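Long-range contact in lactoylglutathione lyase (Pseudomonas aeruginosa, PDB 4MTR), which belongs to the glyoxalase/bleomycin resistance/dioxygenase superfamily and, as a dimer, binds zinc at sites built from both subunits: residues Ala42-Gln47 with Leu55-Asn60. Residues are numbered along the deposited sequence; the frame is centred on the assembly and turned at random.
Sequences AFVGYQ and LELTHN. With ZN (zinc ion), chain E; EDO (1,2-ethanediol), chain C.
Phe-43 and Glu-56 are cross-strand neighbours, the central non-hydrogen-bonded pair of an antiparallel beta hairpin, strands 39-45 and 54-60, in one of the two four-stranded mixed sheets of this glyoxalase-superfamily fold. Hydrogen-bonded pairs flank them. Ala-42 and Leu-57 exchange two backbone bonds, the shorter from Leu-57 N to Ala-42 O at 2.7 Å; Val-44 and Leu-55 exchange two more. Between these bonds the CA of Phe-43 comes within 3.4 Å of Leu-55 O, a CA-H...O contact. The tightly packed part is buried on both faces of the sheet. On the face of Ala-42, Val-44, Leu-55 and Leu-57, helix 13-22 covers the apolar side chains. There Val-44 CG2, turned between its own backbone N and carbonyl carbon, rests alongside Leu-55 CB at 4.0 Å and also touches Leu-57 CD1. The other face carries the metal. The Glu-56 chain is fully extended (chi1 -180°, chi2 -176°) and runs beside the phenyl group, CG lying over one ring face, 3.9 Å from the centroid, in a CH-pi contact. Ring and carboxylate planes are only 19° apart. His-5 meets the same ring edge-to-face and also binds the zinc; His-74 and Glu-122 of the second subunit complete the protein ligands, so this hairpin supplies one ligand of an intersubunit site. Beyond Val-44 no further pair forms between 42-47 and 55-60: Tyr-46 and the exposed Gln-47 touch nothing on 55-60, and a 1,2-ethanediol, probably from the crystallisation liquor, accepts a bond from Tyr-46 N at its O2, 2.7 Å away. At the metal the carboxylate divides its roles: Glu-56 OE1 binds zinc at 2.2 Å, while OE2 weakly accepts a hydrogen bond from the zinc-bound water at 3.0 Å.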
loop_
_atom_site.group_PDB
_atom_site.type_symbol
_atom_site.label_atom_id
_atom_site.label_comp_id
_atom_site.label_asym_id
_atom_site.label_seq_id
_atom_site.Cartn_x
_atom_site.Cartn_y
_atom_site.Cartn_z
ATOM N N ALA A 42 10.307 8.909 -5.393
ATOM C CA ALA A 42 11.296 7.853 -5.445
ATOM C C ALA A 42 10.504 6.554 -5.438
ATOM O O ALA A 42 9.525 6.439 -4.703
ATOM C CB ALA A 42 12.243 7.924 -4.237
ATOM N N PHE A 43 10.839 5.641 -6.330
ATOM C CA PHE A 43 10.243 4.330 -6.356
ATOM C C PHE A 43 11.317 3.395 -5.834
ATOM O O PHE A 43 12.460 3.423 -6.320
ATOM C CB PHE A 43 9.797 3.915 -7.762
ATOM C CG PHE A 43 8.591 4.700 -8.257
ATOM C CD1 PHE A 43 8.733 6.004 -8.728
ATOM C CD2 PHE A 43 7.323 4.136 -8.245
ATOM C CE1 PHE A 43 7.622 6.733 -9.191
ATOM C CE2 PHE A 43 6.215 4.862 -8.712
ATOM C CZ PHE A 43 6.369 6.160 -9.162
ATOM N N VAL A 44 10.946 2.558 -4.856
ATOM C CA VAL A 44 11.852 1.578 -4.278
ATOM C C VAL A 44 11.225 0.221 -4.352
ATOM O O VAL A 44 9.999 0.090 -4.283
ATOM C CB VAL A 44 12.307 1.926 -2.820
ATOM C CG1 VAL A 44 13.209 3.151 -2.805
ATOM C CG2 VAL A 44 11.114 2.105 -1.861
ATOM N N GLY A 45 12.060 -0.796 -4.439
ATOM C CA GLY A 45 11.569 -2.159 -4.418
ATOM C C GLY A 45 12.648 -3.202 -4.536
ATOM O O GLY A 45 13.825 -2.926 -4.296
ATOM N N TYR A 46 12.229 -4.389 -4.921
ATOM C CA TYR A 46 13.069 -5.578 -5.060
ATOM C C TYR A 46 13.338 -5.959 -6.502
ATOM O O TYR A 46 14.503 -6.105 -6.876
ATOM C CB TYR A 46 12.457 -6.721 -4.237
ATOM C CG TYR A 46 12.346 -6.346 -2.774
ATOM C CD1 TYR A 46 13.479 -6.201 -1.982
ATOM C CD2 TYR A 46 11.109 -6.085 -2.195
ATOM C CE1 TYR A 46 13.381 -5.836 -0.645
ATOM C CE2 TYR A 46 10.999 -5.735 -0.851
ATOM C CZ TYR A 46 12.136 -5.611 -0.080
ATOM O OH TYR A 46 12.028 -5.242 1.243
ATOM N N GLN A 47 12.291 -6.063 -7.324
ATOM C CA GLN A 47 12.378 -6.397 -8.750
ATOM C C GLN A 47 12.127 -5.121 -9.583
ATOM O O GLN A 47 11.745 -4.102 -9.019
ATOM C CB GLN A 47 11.328 -7.467 -9.067
ATOM C CG GLN A 47 11.743 -8.894 -8.680
ATOM C CD GLN A 47 10.662 -9.919 -8.958
ATOM O OE1 GLN A 47 9.707 -10.073 -8.197
ATOM N NE2 GLN A 47 10.811 -10.684 -10.026
ATOM N N LEU A 55 7.140 0.402 -4.127
ATOM C CA LEU A 55 6.682 1.360 -3.132
ATOM C C LEU A 55 7.094 2.736 -3.627
ATOM O O LEU A 55 8.274 2.959 -3.910
ATOM C CB LEU A 55 7.292 1.061 -1.743
ATOM C CG LEU A 55 6.991 2.106 -0.649
ATOM C CD1 LEU A 55 5.453 2.198 -0.352
ATOM C CD2 LEU A 55 7.814 1.833 0.616
ATOM N N GLU A 56 6.120 3.641 -3.772
ATOM C CA GLU A 56 6.413 4.992 -4.216
ATOM C C GLU A 56 6.481 5.911 -3.015
ATOM O O GLU A 56 5.570 5.966 -2.194
ATOM C CB GLU A 56 5.316 5.473 -5.179
ATOM C CG GLU A 56 5.541 6.893 -5.712
ATOM C CD GLU A 56 4.399 7.394 -6.596
ATOM O OE1 GLU A 56 3.351 6.715 -6.665
ATOM O OE2 GLU A 56 4.574 8.438 -7.262
ATOM N N LEU A 57 7.520 6.679 -2.941
ATOM C CA LEU A 57 7.686 7.633 -1.845
ATOM C C LEU A 57 7.624 9.028 -2.398
ATOM O O LEU A 57 8.359 9.333 -3.341
ATOM C CB LEU A 57 9.061 7.418 -1.223
ATOM C CG LEU A 57 9.268 6.043 -0.583
ATOM C CD1 LEU A 57 10.680 5.900 -0.114
ATOM C CD2 LEU A 57 8.277 5.808 0.607
ATOM N N THR A 58 6.800 9.886 -1.800
ATOM C CA THR A 58 6.657 11.281 -2.253
ATOM C C THR A 58 7.050 12.257 -1.149
ATOM O O THR A 58 6.600 12.117 -0.033
ATOM C CB THR A 58 5.182 11.565 -2.651
ATOM O OG1 THR A 58 4.810 10.695 -3.722
ATOM C CG2 THR A 58 4.944 13.005 -3.074
ATOM N N HIS A 59 7.820 13.281 -1.491
ATOM C CA HIS A 59 8.084 14.341 -0.565
ATOM C C HIS A 59 7.662 15.646 -1.206
ATOM O O HIS A 59 8.141 15.962 -2.298
ATOM C CB HIS A 59 9.563 14.408 -0.132
ATOM C CG HIS A 59 9.758 15.554 0.815
ATOM N ND1 HIS A 59 9.005 15.659 1.967
ATOM C CD2 HIS A 59 10.460 16.698 0.647
ATOM C CE1 HIS A 59 9.316 16.830 2.491
ATOM N NE2 HIS A 59 10.194 17.485 1.733
ATOM N N ASN A 60 6.749 16.371 -0.569
ATOM C CA ASN A 60 6.305 17.677 -1.052
ATOM C C ASN A 60 7.210 18.714 -0.365
ATOM O O ASN A 60 7.221 18.798 0.862
ATOM C CB ASN A 60 4.845 17.930 -0.696
ATOM C CG ASN A 60 3.871 16.965 -1.329
ATOM O OD1 ASN A 60 3.483 17.098 -2.517
ATOM N ND2 ASN A 60 3.392 16.021 -0.523
HETATM ZN ZN ZN E . 1.637 6.268 -8.015
HETATM C C1 EDO C . 9.247 -4.276 -7.810
HETATM O O1 EDO C . 8.964 -3.096 -8.527
HETATM C C2 EDO C . 9.735 -3.902 -6.433
HETATM O O2 EDO C . 9.634 -5.005 -5.551
HETATM O O HOH W 1 2.348 7.709 -9.060
#